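Local coordinates for protein luciferase-like enzymeAMP-CoA-ligase (Zophobas atratus, PDB 4W8O) that probably acts as an AMP-forming CoA ligase of the ANL superfamily of adenylating enzymes, resembling beetle luciferases although it comes from a nonluminescent mealworm, at residues 249-254 / 274-279; 286-291 / 310-315; 56-61 / 157-162. One frame throughout, in Å; residues are numbered along the deposited sequence.

Contact 1 of 3, residues 249-254 / 274-279; sequences SMEGEK and TYQLTN
The start of helix 252-262, within the crossover that leads from strand 243-246 to the parallel strand 266-268, leans here on the short helix 274-278, and Gly252 meets Gln276 and Leu277 where the two come together. Because glycine carries no side chain, the backbones can draw very close: Gly252 CA and Leu277 CA are 4.4 Å apart. The space so gained is filled by a main-chain carbonyl, with Gln276 O 3.4 Å from Gly252 CA in a CA-H...O contact whose angle at the hydrogen is 143°. Glu251, just before, occupies the N-cap position of the longer helix, and its CB points away from the shorter one.

Met250 supplies the apolar half. With its CG anti to the backbone N (chi1 -164°) and the chain then bent at chi2, the terminal methyl reaches Leu277, and the two side chains cross at about a right angle. Met250 CE comes to 3.4 Å from Leu277 CD2, tighter than ordinary van der Waals contact. The same leucine methyl, Leu277 CD2, lies 4.0 Å from Gly252 O, so this leucine touches both the methionine and the first turn of the helix. Alongside, Gln276 runs past Met250 in the opposite direction, its CB 4.0 Å from Met250 SD. An unbranched, flexible methionine suits such a buried, irregular seam, whereas glutamine at the partly exposed border keeps its aliphatic root against the sulfur.

Further out, Met250 touches Phe222 and Thr255, and Leu277 touches Thr255 and Leu312. Thr274 and Thr278 both hydrogen-bond Gln305 of helix 303-312; helix 274-278 thus has helix 303-312 as well as helix 252-262 for neighbours, beside the parallel strands of the nine-stranded sheet.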
ATOM      1  N   SER A 249      -4.140 -16.703   0.472  1.00 47.16           N
ATOM      2  CA  SER A 249      -3.199 -17.304  -0.460  1.00 48.48           C
ATOM      3  C   SER A 249      -3.729 -17.235  -1.867  1.00 47.29           C
ATOM      4  O   SER A 249      -4.918 -17.405  -2.107  1.00 49.96           O
ATOM      5  CB  SER A 249      -2.966 -18.772  -0.110  1.00 49.37           C
ATOM      6  OG  SER A 249      -2.367 -18.887   1.158  1.00 52.32           O
ATOM      7  N   MET A 250      -2.825 -17.015  -2.801  1.00 46.99           N
ATOM      8  CA  MET A 250      -3.172 -16.962  -4.194  1.00 45.83           C
ATOM      9  C   MET A 250      -3.197 -18.386  -4.737  1.00 46.64           C
ATOM     10  O   MET A 250      -2.214 -19.111  -4.633  1.00 46.92           O
ATOM     11  CB  MET A 250      -2.145 -16.113  -4.927  1.00 45.60           C
ATOM     12  CG  MET A 250      -2.586 -15.656  -6.297  1.00 45.56           C
ATOM     13  SD  MET A 250      -2.547 -16.992  -7.496  1.00 45.48           S
ATOM     14  CE  MET A 250      -3.253 -16.137  -8.894  1.00 43.62           C
ATOM     15  N   GLU A 251      -4.346 -18.783  -5.275  1.00 47.24           N
ATOM     16  CA  GLU A 251      -4.484 -20.000  -6.067  1.00 49.57           C
ATOM     17  C   GLU A 251      -5.259 -19.651  -7.322  1.00 46.90           C
ATOM     18  O   GLU A 251      -6.217 -18.885  -7.261  1.00 46.14           O
ATOM     19  CB  GLU A 251      -5.225 -21.091  -5.302  1.00 53.46           C
ATOM     20  CG  GLU A 251      -4.336 -21.957  -4.424  1.00 58.14           C
ATOM     21  CD  GLU A 251      -4.329 -21.519  -2.973  1.00 62.78           C
ATOM     22  OE1 GLU A 251      -5.419 -21.501  -2.356  1.00 68.53           O
ATOM     23  OE2 GLU A 251      -3.234 -21.214  -2.441  1.00 65.38           O
ATOM     24  N   GLY A 252      -4.846 -20.220  -8.449  1.00 45.67           N
ATOM     25  CA  GLY A 252      -5.437 -19.905  -9.744  1.00 44.35           C
ATOM     26  C   GLY A 252      -6.940 -20.087  -9.788  1.00 43.91           C
ATOM     27  O   GLY A 252      -7.684 -19.159 -10.097  1.00 43.70           O
ATOM     28  N   GLU A 253      -7.375 -21.294  -9.464  1.00 44.80           N
ATOM     29  CA  GLU A 253      -8.777 -21.675  -9.520  1.00 46.24           C
ATOM     30  C   GLU A 253      -9.641 -20.812  -8.602  1.00 44.87           C
ATOM     31  O   GLU A 253     -10.666 -20.267  -9.020  1.00 42.73           O
ATOM     32  CB  GLU A 253      -8.917 -23.135  -9.105  1.00 48.83           C
ATOM     33  CG  GLU A 253     -10.227 -23.766  -9.522  1.00 51.61           C
ATOM     34  CD  GLU A 253     -10.173 -24.369 -10.910  1.00 53.22           C
ATOM     35  OE1 GLU A 253     -11.210 -24.341 -11.604  1.00 54.88           O
ATOM     36  OE2 GLU A 253      -9.101 -24.882 -11.307  1.00 54.93           O
ATOM     37  N   LYS A 254      -9.217 -20.697  -7.345  1.00 45.01           N
ATOM     38  CA  LYS A 254      -9.987 -19.950  -6.353  1.00 44.87           C
ATOM     39  C   LYS A 254     -10.063 -18.469  -6.716  1.00 41.28           C
ATOM     40  O   LYS A 254     -11.069 -17.827  -6.451  1.00 41.39           O
ATOM     41  CB  LYS A 254      -9.412 -20.143  -4.944  1.00 46.76           C
ATOM     42  CG  LYS A 254      -9.334 -21.607  -4.528  1.00 50.59           C
ATOM     43  CD  LYS A 254      -9.785 -21.856  -3.094  1.00 53.07           C
ATOM     44  CE  LYS A 254     -10.111 -23.331  -2.876  1.00 56.47           C
ATOM     45  NZ  LYS A 254     -10.872 -23.564  -1.616  1.00 58.71           N
ATOM     46  N   THR A 274       0.772 -14.795 -11.507  1.00 30.56           N
ATOM     47  CA  THR A 274      -0.162 -14.801 -12.648  1.00 30.78           C
ATOM     48  C   THR A 274      -0.086 -16.085 -13.462  1.00 31.90           C
ATOM     49  O   THR A 274      -1.032 -16.423 -14.157  1.00 31.41           O
ATOM     50  CB  THR A 274       0.051 -13.632 -13.627  1.00 30.38           C
ATOM     51  OG1 THR A 274       1.353 -13.715 -14.214  1.00 30.73           O
ATOM     52  CG2 THR A 274      -0.131 -12.303 -12.931  1.00 29.50           C
ATOM     53  N   TYR A 275       1.045 -16.782 -13.371  1.00 33.51           N
ATOM     54  CA  TYR A 275       1.215 -18.073 -14.030  1.00 35.32           C
ATOM     55  C   TYR A 275       0.254 -19.124 -13.485  1.00 36.05           C
ATOM     56  O   TYR A 275      -0.087 -20.066 -14.199  1.00 38.19           O
ATOM     57  CB  TYR A 275       2.674 -18.546 -13.945  1.00 36.20           C
ATOM     58  CG  TYR A 275       3.588 -17.769 -14.871  1.00 36.06           C
ATOM     59  CD1 TYR A 275       4.205 -16.597 -14.454  1.00 35.58           C
ATOM     60  CD2 TYR A 275       3.811 -18.197 -16.176  1.00 37.10           C
ATOM     61  CE1 TYR A 275       5.021 -15.875 -15.308  1.00 35.86           C
ATOM     62  CE2 TYR A 275       4.624 -17.480 -17.035  1.00 37.31           C
ATOM     63  CZ  TYR A 275       5.226 -16.323 -16.597  1.00 37.10           C
ATOM     64  OH  TYR A 275       6.038 -15.619 -17.458  1.00 39.26           O
ATOM     65  N   GLN A 276      -0.198 -18.958 -12.244  1.00 35.36           N
ATOM     66  CA  GLN A 276      -1.250 -19.814 -11.697  1.00 35.96           C
ATOM     67  C   GLN A 276      -2.614 -19.553 -12.348  1.00 35.80           C
ATOM     68  O   GLN A 276      -3.439 -20.463 -12.436  1.00 35.63           O
ATOM     69  CB  GLN A 276      -1.354 -19.656 -10.184  1.00 36.66           C
ATOM     70  CG  GLN A 276      -0.138 -20.174  -9.440  1.00 37.61           C
ATOM     71  CD  GLN A 276      -0.371 -20.300  -7.943  1.00 38.94           C
ATOM     72  OE1 GLN A 276      -1.441 -20.718  -7.502  1.00 38.74           O
ATOM     73  NE2 GLN A 276       0.638 -19.948  -7.153  1.00 39.75           N
ATOM     74  N   LEU A 277      -2.845 -18.321 -12.805  1.00 34.63           N
ATOM     75  CA  LEU A 277      -4.095 -17.975 -13.491  1.00 34.82           C
ATOM     76  C   LEU A 277      -4.142 -18.571 -14.895  1.00 35.09           C
ATOM     77  O   LEU A 277      -5.129 -19.175 -15.277  1.00 34.58           O
ATOM     78  CB  LEU A 277      -4.273 -16.458 -13.593  1.00 34.27           C
ATOM     79  CG  LEU A 277      -4.283 -15.689 -12.275  1.00 33.74           C
ATOM     80  CD1 LEU A 277      -4.250 -14.194 -12.533  1.00 33.04           C
ATOM     81  CD2 LEU A 277      -5.498 -16.080 -11.451  1.00 33.91           C
ATOM     82  N   THR A 278      -3.062 -18.389 -15.649  1.00 35.81           N
ATOM     83  CA  THR A 278      -2.989 -18.846 -17.032  1.00 36.98           C
ATOM     84  C   THR A 278      -2.890 -20.372 -17.173  1.00 38.72           C
ATOM     85  O   THR A 278      -3.118 -20.897 -18.244  1.00 39.77           O
ATOM     86  CB  THR A 278      -1.808 -18.191 -17.762  1.00 36.95           C
ATOM     87  OG1 THR A 278      -0.627 -18.328 -16.969  1.00 37.04           O
ATOM     88  CG2 THR A 278      -2.085 -16.700 -18.010  1.00 36.77           C
ATOM     89  N   ASN A 279      -2.562 -21.077 -16.095  1.00 39.28           N
ATOM     90  CA  ASN A 279      -2.535 -22.534 -16.113  1.00 41.26           C
ATOM     91  C   ASN A 279      -3.817 -23.180 -15.583  1.00 42.37           C
ATOM     92  O   ASN A 279      -3.893 -24.401 -15.457  1.00 43.22           O
ATOM     93  CB  ASN A 279      -1.309 -23.035 -15.355  1.00 41.62           C
ATOM     94  CG  ASN A 279      -0.046 -22.901 -16.173  1.00 42.64           C
ATOM     95  OD1 ASN A 279       0.260 -23.758 -17.002  1.00 44.72           O
ATOM     96  ND2 ASN A 279       0.681 -21.816 -15.967  1.00 42.44           N
TER

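Contact 2 of 3, residues 286-291 / 310-315; sequences YDLSSF and TQLFPK
This is apolar packing, centred on two phenylalanines, between the loop leading into strand 293-297 and the C-terminal end of helix 303-312. Phe291 and Phe313 meet obliquely, ring centroids 4.4 Å apart and planes at 39°, and the nearest atoms are Phe291 CD2 and Phe313 CD1 at 3.4 Å. The Phe313 ring is sandwiched: Phe291 CE2 lies 3.7 Å above the centre of one face, while CG of its own neighbour Leu312 sits over the opposite face. Leu288 adds one of its branch methyls, CD1, 4.0 Å from Phe313 CE1 and 3.8 Å from Leu312 O. The loop can present these side chains together because it is tightly folded. A type I beta turn runs from Leu288 to Phe291, overlapped at its start by an Asx turn in which Asp287 OD1 accepts from Ser289 N at 3.1 Å; Ser289 OG, 2.8 Å from Asp287 OD1, uses the syn lone pair of that same oxygen. A small serine suits this place because both its N-H and its hydroxyl can reach the one carboxylate oxygen. Lys315 CB lies 4.0 Å from Phe291 O, and the bends at chi2 and chi4 carry its ammonium group back beside Ser289. Ile259 of helix 252-262 touches both Leu288 and Phe313.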
ATOM      1  N   TYR A 286     -15.685 -20.250 -16.167  1.00 49.68           N
ATOM      2  CA  TYR A 286     -15.899 -19.134 -15.244  1.00 48.65           C
ATOM      3  C   TYR A 286     -16.395 -17.900 -15.983  1.00 48.20           C
ATOM      4  O   TYR A 286     -15.910 -17.577 -17.061  1.00 47.79           O
ATOM      5  CB  TYR A 286     -14.606 -18.803 -14.495  1.00 46.93           C
ATOM      6  CG  TYR A 286     -14.207 -19.898 -13.553  1.00 47.39           C
ATOM      7  CD1 TYR A 286     -14.929 -20.120 -12.391  1.00 48.89           C
ATOM      8  CD2 TYR A 286     -13.136 -20.734 -13.835  1.00 47.73           C
ATOM      9  CE1 TYR A 286     -14.593 -21.137 -11.524  1.00 49.26           C
ATOM     10  CE2 TYR A 286     -12.787 -21.758 -12.971  1.00 48.81           C
ATOM     11  CZ  TYR A 286     -13.523 -21.953 -11.817  1.00 49.40           C
ATOM     12  OH  TYR A 286     -13.193 -22.958 -10.941  1.00 51.43           O
ATOM     13  N   ASP A 287     -17.379 -17.230 -15.395  1.00 45.91           N
ATOM     14  CA  ASP A 287     -17.852 -15.948 -15.893  1.00 46.68           C
ATOM     15  C   ASP A 287     -16.929 -14.867 -15.349  1.00 46.03           C
ATOM     16  O   ASP A 287     -17.014 -14.491 -14.179  1.00 46.37           O
ATOM     17  CB  ASP A 287     -19.298 -15.709 -15.453  1.00 47.69           C
ATOM     18  CG  ASP A 287     -19.840 -14.358 -15.892  1.00 48.41           C
ATOM     19  OD1 ASP A 287     -19.163 -13.618 -16.631  1.00 47.53           O
ATOM     20  OD2 ASP A 287     -20.969 -14.030 -15.484  1.00 51.48           O
ATOM     21  N   LEU A 288     -16.045 -14.378 -16.211  1.00 45.93           N
ATOM     22  CA  LEU A 288     -15.060 -13.374 -15.842  1.00 45.48           C
ATOM     23  C   LEU A 288     -15.373 -12.015 -16.455  1.00 46.42           C
ATOM     24  O   LEU A 288     -14.503 -11.149 -16.499  1.00 47.23           O
ATOM     25  CB  LEU A 288     -13.676 -13.823 -16.314  1.00 45.00           C
ATOM     26  CG  LEU A 288     -13.247 -15.234 -15.904  1.00 44.82           C
ATOM     27  CD1 LEU A 288     -11.901 -15.559 -16.531  1.00 44.67           C
ATOM     28  CD2 LEU A 288     -13.206 -15.378 -14.385  1.00 43.33           C
ATOM     29  N   SER A 289     -16.608 -11.813 -16.912  1.00 47.56           N
ATOM     30  CA  SER A 289     -16.953 -10.612 -17.688  1.00 49.08           C
ATOM     31  C   SER A 289     -16.927  -9.311 -16.877  1.00 48.50           C
ATOM     32  O   SER A 289     -16.864  -8.237 -17.463  1.00 49.19           O
ATOM     33  CB  SER A 289     -18.317 -10.770 -18.379  1.00 49.78           C
ATOM     34  OG  SER A 289     -19.352 -10.966 -17.434  1.00 50.17           O
ATOM     35  N   SER A 290     -16.971  -9.405 -15.547  1.00 47.72           N
ATOM     36  CA  SER A 290     -16.884  -8.227 -14.680  1.00 46.92           C
ATOM     37  C   SER A 290     -15.469  -7.647 -14.592  1.00 45.48           C
ATOM     38  O   SER A 290     -15.291  -6.499 -14.187  1.00 44.80           O
ATOM     39  CB  SER A 290     -17.354  -8.583 -13.265  1.00 47.09           C
ATOM     40  OG  SER A 290     -16.417  -9.439 -12.612  1.00 44.79           O
ATOM     41  N   PHE A 291     -14.467  -8.447 -14.946  1.00 45.16           N
ATOM     42  CA  PHE A 291     -13.070  -8.090 -14.688  1.00 44.08           C
ATOM     43  C   PHE A 291     -12.552  -7.077 -15.700  1.00 44.52           C
ATOM     44  O   PHE A 291     -12.672  -7.289 -16.901  1.00 45.43           O
ATOM     45  CB  PHE A 291     -12.208  -9.349 -14.712  1.00 42.70           C
ATOM     46  CG  PHE A 291     -10.838  -9.155 -14.131  1.00 41.26           C
ATOM     47  CD1 PHE A 291     -10.667  -9.022 -12.756  1.00 40.35           C
ATOM     48  CD2 PHE A 291      -9.719  -9.124 -14.950  1.00 40.58           C
ATOM     49  CE1 PHE A 291      -9.407  -8.856 -12.213  1.00 39.07           C
ATOM     50  CE2 PHE A 291      -8.456  -8.955 -14.412  1.00 40.40           C
ATOM     51  CZ  PHE A 291      -8.299  -8.816 -13.041  1.00 38.84           C
ATOM     52  N   THR A 310      -4.072 -11.204 -21.285  1.00 41.61           N
ATOM     53  CA  THR A 310      -5.102 -10.431 -21.992  1.00 43.61           C
ATOM     54  C   THR A 310      -6.112 -11.368 -22.656  1.00 44.85           C
ATOM     55  O   THR A 310      -7.287 -11.030 -22.777  1.00 45.49           O
ATOM     56  CB  THR A 310      -4.512  -9.495 -23.066  1.00 44.30           C
ATOM     57  OG1 THR A 310      -3.748 -10.259 -24.001  1.00 45.99           O
ATOM     58  CG2 THR A 310      -3.627  -8.445 -22.440  1.00 44.06           C
ATOM     59  N   GLN A 311      -5.650 -12.544 -23.079  1.00 45.75           N
ATOM     60  CA  GLN A 311      -6.539 -13.563 -23.639  1.00 46.56           C
ATOM     61  C   GLN A 311      -7.435 -14.166 -22.560  1.00 44.76           C
ATOM     62  O   GLN A 311      -8.626 -14.374 -22.781  1.00 45.28           O
ATOM     63  CB  GLN A 311      -5.739 -14.667 -24.323  1.00 48.52           C
ATOM     64  CG  GLN A 311      -4.941 -14.201 -25.529  1.00 50.83           C
ATOM     65  CD  GLN A 311      -4.094 -15.311 -26.111  1.00 53.65           C
ATOM     66  OE1 GLN A 311      -2.917 -15.467 -25.766  1.00 55.17           O
ATOM     67  NE2 GLN A 311      -4.695 -16.114 -26.977  1.00 55.73           N
ATOM     68  N   LEU A 312      -6.864 -14.436 -21.390  1.00 42.13           N
ATOM     69  CA  LEU A 312      -7.633 -14.975 -20.277  1.00 40.80           C
ATOM     70  C   LEU A 312      -8.739 -13.998 -19.845  1.00 40.92           C
ATOM     71  O   LEU A 312      -9.857 -14.410 -19.514  1.00 39.99           O
ATOM     72  CB  LEU A 312      -6.707 -15.279 -19.098  1.00 39.56           C
ATOM     73  CG  LEU A 312      -7.352 -15.818 -17.819  1.00 39.28           C
ATOM     74  CD1 LEU A 312      -8.212 -17.038 -18.120  1.00 40.01           C
ATOM     75  CD2 LEU A 312      -6.285 -16.155 -16.786  1.00 38.75           C
ATOM     76  N   PHE A 313      -8.407 -12.707 -19.856  1.00 41.25           N
ATOM     77  CA  PHE A 313      -9.325 -11.645 -19.456  1.00 41.32           C
ATOM     78  C   PHE A 313      -9.557 -10.704 -20.631  1.00 43.62           C
ATOM     79  O   PHE A 313      -8.953  -9.632 -20.692  1.00 42.79           O
ATOM     80  CB  PHE A 313      -8.734 -10.852 -18.290  1.00 39.78           C
ATOM     81  CG  PHE A 313      -8.444 -11.680 -17.079  1.00 38.61           C
ATOM     82  CD1 PHE A 313      -9.478 -12.193 -16.315  1.00 38.56           C
ATOM     83  CD2 PHE A 313      -7.133 -11.931 -16.688  1.00 37.60           C
ATOM     84  CE1 PHE A 313      -9.215 -12.956 -15.190  1.00 37.93           C
ATOM     85  CE2 PHE A 313      -6.862 -12.688 -15.566  1.00 37.33           C
ATOM     86  CZ  PHE A 313      -7.903 -13.202 -14.813  1.00 37.23           C
ATOM     87  N   PRO A 314     -10.439 -11.096 -21.569  1.00 46.43           N
ATOM     88  CA  PRO A 314     -10.618 -10.323 -22.805  1.00 47.94           C
ATOM     89  C   PRO A 314     -11.246  -8.935 -22.614  1.00 49.12           C
ATOM     90  O   PRO A 314     -10.961  -8.037 -23.398  1.00 49.82           O
ATOM     91  CB  PRO A 314     -11.512 -11.227 -23.663  1.00 48.79           C
ATOM     92  CG  PRO A 314     -12.246 -12.083 -22.691  1.00 48.33           C
ATOM     93  CD  PRO A 314     -11.344 -12.261 -21.502  1.00 46.92           C
ATOM     94  N   LYS A 315     -12.079  -8.758 -21.588  1.00 49.94           N
ATOM     95  CA  LYS A 315     -12.666  -7.441 -21.286  1.00 51.33           C
ATOM     96  C   LYS A 315     -11.770  -6.562 -20.395  1.00 49.78           C
ATOM     97  O   LYS A 315     -12.128  -5.428 -20.089  1.00 49.87           O
ATOM     98  CB  LYS A 315     -14.057  -7.589 -20.639  1.00 52.99           C
ATOM     99  CG  LYS A 315     -15.206  -7.822 -21.620  1.00 55.90           C
ATOM    100  CD  LYS A 315     -15.321  -9.285 -22.022  1.00 57.53           C
ATOM    101  CE  LYS A 315     -16.466  -9.527 -22.995  1.00 60.25           C
ATOM    102  NZ  LYS A 315     -17.794  -9.204 -22.405  1.00 61.51           N
TER

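Contact 3 of 3, residues 56-61 / 157-162; sequences TRVALN and AEMTLP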
ATOM      1  N   THR A  56     -14.522   3.432  15.719  1.00 32.80           N
ATOM      2  CA  THR A  56     -14.790   4.515  16.676  1.00 33.41           C
ATOM      3  C   THR A  56     -14.677   3.979  18.108  1.00 33.92           C
ATOM      4  O   THR A  56     -14.047   4.603  18.964  1.00 33.44           O
ATOM      5  CB  THR A  56     -16.166   5.161  16.427  1.00 34.41           C
ATOM      6  OG1 THR A  56     -16.180   5.772  15.126  1.00 33.88           O
ATOM      7  CG2 THR A  56     -16.485   6.218  17.485  1.00 35.14           C
ATOM      8  N   ARG A  57     -15.241   2.797  18.344  1.00 34.81           N
ATOM      9  CA  ARG A  57     -15.189   2.168  19.662  1.00 35.43           C
ATOM     10  C   ARG A  57     -13.773   1.787  20.063  1.00 34.60           C
ATOM     11  O   ARG A  57     -13.371   2.018  21.202  1.00 34.70           O
ATOM     12  CB  ARG A  57     -16.099   0.942  19.709  1.00 37.12           C
ATOM     13  CG  ARG A  57     -17.571   1.293  19.733  1.00 38.94           C
ATOM     14  CD  ARG A  57     -18.422   0.057  19.554  1.00 40.51           C
ATOM     15  NE  ARG A  57     -19.837   0.379  19.459  1.00 42.32           N
ATOM     16  CZ  ARG A  57     -20.789  -0.522  19.246  1.00 43.96           C
ATOM     17  NH1 ARG A  57     -20.485  -1.804  19.090  1.00 43.57           N
ATOM     18  NH2 ARG A  57     -22.056  -0.136  19.180  1.00 45.19           N
ATOM     19  N   VAL A  58     -13.012   1.225  19.124  1.00 33.18           N
ATOM     20  CA  VAL A  58     -11.607   0.928  19.377  1.00 31.99           C
ATOM     21  C   VAL A  58     -10.832   2.203  19.713  1.00 31.30           C
ATOM     22  O   VAL A  58     -10.032   2.204  20.649  1.00 31.27           O
ATOM     23  CB  VAL A  58     -10.951   0.185  18.194  1.00 31.43           C
ATOM     24  CG1 VAL A  58      -9.453   0.043  18.402  1.00 30.90           C
ATOM     25  CG2 VAL A  58     -11.571  -1.195  18.020  1.00 32.32           C
ATOM     26  N   ALA A  59     -11.076   3.277  18.960  1.00 30.70           N
ATOM     27  CA  ALA A  59     -10.400   4.563  19.180  1.00 30.58           C
ATOM     28  C   ALA A  59     -10.663   5.132  20.571  1.00 31.23           C
ATOM     29  O   ALA A  59      -9.735   5.583  21.254  1.00 30.97           O
ATOM     30  CB  ALA A  59     -10.819   5.578  18.124  1.00 30.27           C
ATOM     31  N   LEU A  60     -11.929   5.124  20.979  1.00 32.35           N
ATOM     32  CA  LEU A  60     -12.306   5.634  22.301  1.00 33.60           C
ATOM     33  C   LEU A  60     -11.615   4.837  23.406  1.00 33.26           C
ATOM     34  O   LEU A  60     -11.203   5.402  24.406  1.00 33.42           O
ATOM     35  CB  LEU A  60     -13.829   5.617  22.497  1.00 34.97           C
ATOM     36  CG  LEU A  60     -14.588   6.683  21.706  1.00 35.31           C
ATOM     37  CD1 LEU A  60     -16.070   6.343  21.659  1.00 36.63           C
ATOM     38  CD2 LEU A  60     -14.377   8.069  22.304  1.00 35.89           C
ATOM     39  N   ASN A  61     -11.469   3.532  23.215  1.00 32.80           N
ATOM     40  CA  ASN A  61     -10.754   2.716  24.187  1.00 32.76           C
ATOM     41  C   ASN A  61      -9.245   2.965  24.144  1.00 31.63           C
ATOM     42  O   ASN A  61      -8.600   3.034  25.187  1.00 32.84           O
ATOM     43  CB  ASN A  61     -11.088   1.235  23.995  1.00 32.89           C
ATOM     44  CG  ASN A  61     -12.479   0.893  24.491  1.00 34.26           C
ATOM     45  OD1 ASN A  61     -12.897   1.361  25.554  1.00 35.30           O
ATOM     46  ND2 ASN A  61     -13.206   0.082  23.728  1.00 34.49           N
ATOM     47  N   ALA A 157     -11.425  -8.042  20.825  1.00 41.91           N
ATOM     48  CA  ALA A 157     -12.834  -8.053  21.225  1.00 44.15           C
ATOM     49  C   ALA A 157     -13.114  -7.105  22.397  1.00 45.27           C
ATOM     50  O   ALA A 157     -14.159  -6.451  22.429  1.00 46.67           O
ATOM     51  CB  ALA A 157     -13.269  -9.467  21.576  1.00 45.50           C
ATOM     52  N   GLU A 158     -12.184  -7.032  23.350  1.00 45.16           N
ATOM     53  CA  GLU A 158     -12.285  -6.080  24.462  1.00 45.74           C
ATOM     54  C   GLU A 158     -12.221  -4.629  23.992  1.00 44.95           C
ATOM     55  O   GLU A 158     -12.935  -3.774  24.526  1.00 46.52           O
ATOM     56  CB  GLU A 158     -11.177  -6.318  25.485  1.00 45.96           C
ATOM     57  CG  GLU A 158     -11.450  -7.490  26.408  1.00 48.67           C
ATOM     58  CD  GLU A 158     -10.203  -8.032  27.089  1.00 48.65           C
ATOM     59  OE1 GLU A 158      -9.130  -7.395  27.032  1.00 47.92           O
ATOM     60  OE2 GLU A 158     -10.312  -9.115  27.691  1.00 51.41           O
ATOM     61  N   MET A 159     -11.361  -4.352  23.010  1.00 42.35           N
ATOM     62  CA  MET A 159     -11.210  -2.995  22.469  1.00 41.64           C
ATOM     63  C   MET A 159     -12.450  -2.505  21.700  1.00 42.03           C
ATOM     64  O   MET A 159     -12.635  -1.299  21.542  1.00 42.29           O
ATOM     65  CB  MET A 159      -9.968  -2.898  21.559  1.00 40.37           C
ATOM     66  CG  MET A 159      -8.627  -3.087  22.253  1.00 39.45           C
ATOM     67  SD  MET A 159      -8.322  -1.890  23.576  1.00 41.49           S
ATOM     68  CE  MET A 159      -8.072  -0.401  22.611  1.00 41.15           C
ATOM     69  N   THR A 160     -13.289  -3.428  21.223  1.00 42.31           N
ATOM     70  CA  THR A 160     -14.519  -3.066  20.523  1.00 43.82           C
ATOM     71  C   THR A 160     -15.701  -2.840  21.475  1.00 46.40           C
ATOM     72  O   THR A 160     -16.804  -2.544  21.014  1.00 48.21           O
ATOM     73  CB  THR A 160     -14.932  -4.137  19.485  1.00 44.62           C
ATOM     74  OG1 THR A 160     -15.200  -5.382  20.145  1.00 45.51           O
ATOM     75  CG2 THR A 160     -13.837  -4.342  18.438  1.00 43.57           C
ATOM     76  N   LEU A 161     -15.489  -2.988  22.786  1.00 51.63           N
ATOM     77  CA  LEU A 161     -16.569  -2.798  23.756  1.00 52.16           C
ATOM     78  C   LEU A 161     -17.057  -1.354  23.696  1.00 51.75           C
ATOM     79  O   LEU A 161     -16.252  -0.432  23.845  1.00 51.41           O
ATOM     80  CB  LEU A 161     -16.110  -3.119  25.186  1.00 53.51           C
ATOM     81  CG  LEU A 161     -15.764  -4.576  25.526  1.00 54.71           C
ATOM     82  CD1 LEU A 161     -15.134  -4.645  26.912  1.00 55.98           C
ATOM     83  CD2 LEU A 161     -16.976  -5.500  25.432  1.00 54.53           C
ATOM     84  N   PRO A 162     -18.369  -1.152  23.471  1.00 51.24           N
ATOM     85  CA  PRO A 162     -18.884   0.208  23.386  1.00 51.99           C
ATOM     86  C   PRO A 162     -18.808   0.935  24.723  1.00 53.52           C
ATOM     87  O   PRO A 162     -19.203   0.385  25.743  1.00 54.01           O
ATOM     88  CB  PRO A 162     -20.344   0.012  22.969  1.00 52.93           C
ATOM     89  CG  PRO A 162     -20.688  -1.362  23.407  1.00 53.15           C
ATOM     90  CD  PRO A 162     -19.428  -2.159  23.287  1.00 51.61           C
TER
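Two flat groups of helix 48-64, the guanidinium of Arg57 and the amide of Asn61, meet the chain leaving helix 156-159. Over one face of the guanidinium lies Pro162, its CB 3.6 Å from Arg57 NE and offset toward the rim; Thr160 O approaches obliquely, 3.4 Å from Arg57 CD. Being extended from CG to NE, the arginine chain runs along the backbone of Thr160 to Pro162, while Arg57 NE makes its salt bridge with Glu166.

The Asn61 amide works in its own plane, where its two N-H groups serve different carbonyls. Asn61 ND2 donates to Met159 O at 2.6 Å, coming from above that carbonyl's plane, and to Leu161 O at 3.1 Å, in the carbonyl plane and on a lone pair. The N-H...O angles, 159° and 158°, are similar. Asparagine suits this place because its short side chain, with CG beside the backbone N (chi1 -74°), can span two carbonyls where the partner helix ends, and the paired bonds should limit rotation of the amide.

Met159 O also receives the CA-H of Val58, Val58 CA standing 3.3 Å away. Next to these bonds, Met159 is bent at chi2 and chi3, which brings its CE back to 3.7 Å from Asn61 CB. Val58 CG2 and Thr160 CG2 touch at 3.9 Å; the threonine can offer this methyl because its hydroxyl is turned the other way, with Thr160 OG1 bonded to Ala157 O.

Val58 also rests on Ile85 and Ala89 of helix 85-92, so helix 85-92 and the segment 157-162 pack on adjoining faces of helix 48-64; the segment follows strand 154-155 at the margin of the eight-stranded sheet.

How the contacts relate
Contacts 1 and 2 form one continuous region beside the nine-stranded sheet, their centres about 14 Å apart: Leu277 packs on Leu312 and Phe313, and Glu253 probably hydrogen-bonds Tyr286. Helix 252-262 forms one side of contact 1 through its first turn and flanks contact 2 through Ile259. Contact 3 stands alone by the other large sheet, its centre about 38 Å from that of contact 1 and 42 Å from that of contact 2. Contact 1 is buried and sets the Gly252 backbone on a carbonyl of the other helix and Met250 on Leu277; contact 2, partly buried, relies on aromatic rings beside one polar turn. Contact 3, also partly buried, adds directed amide bonds and a charged group at its border.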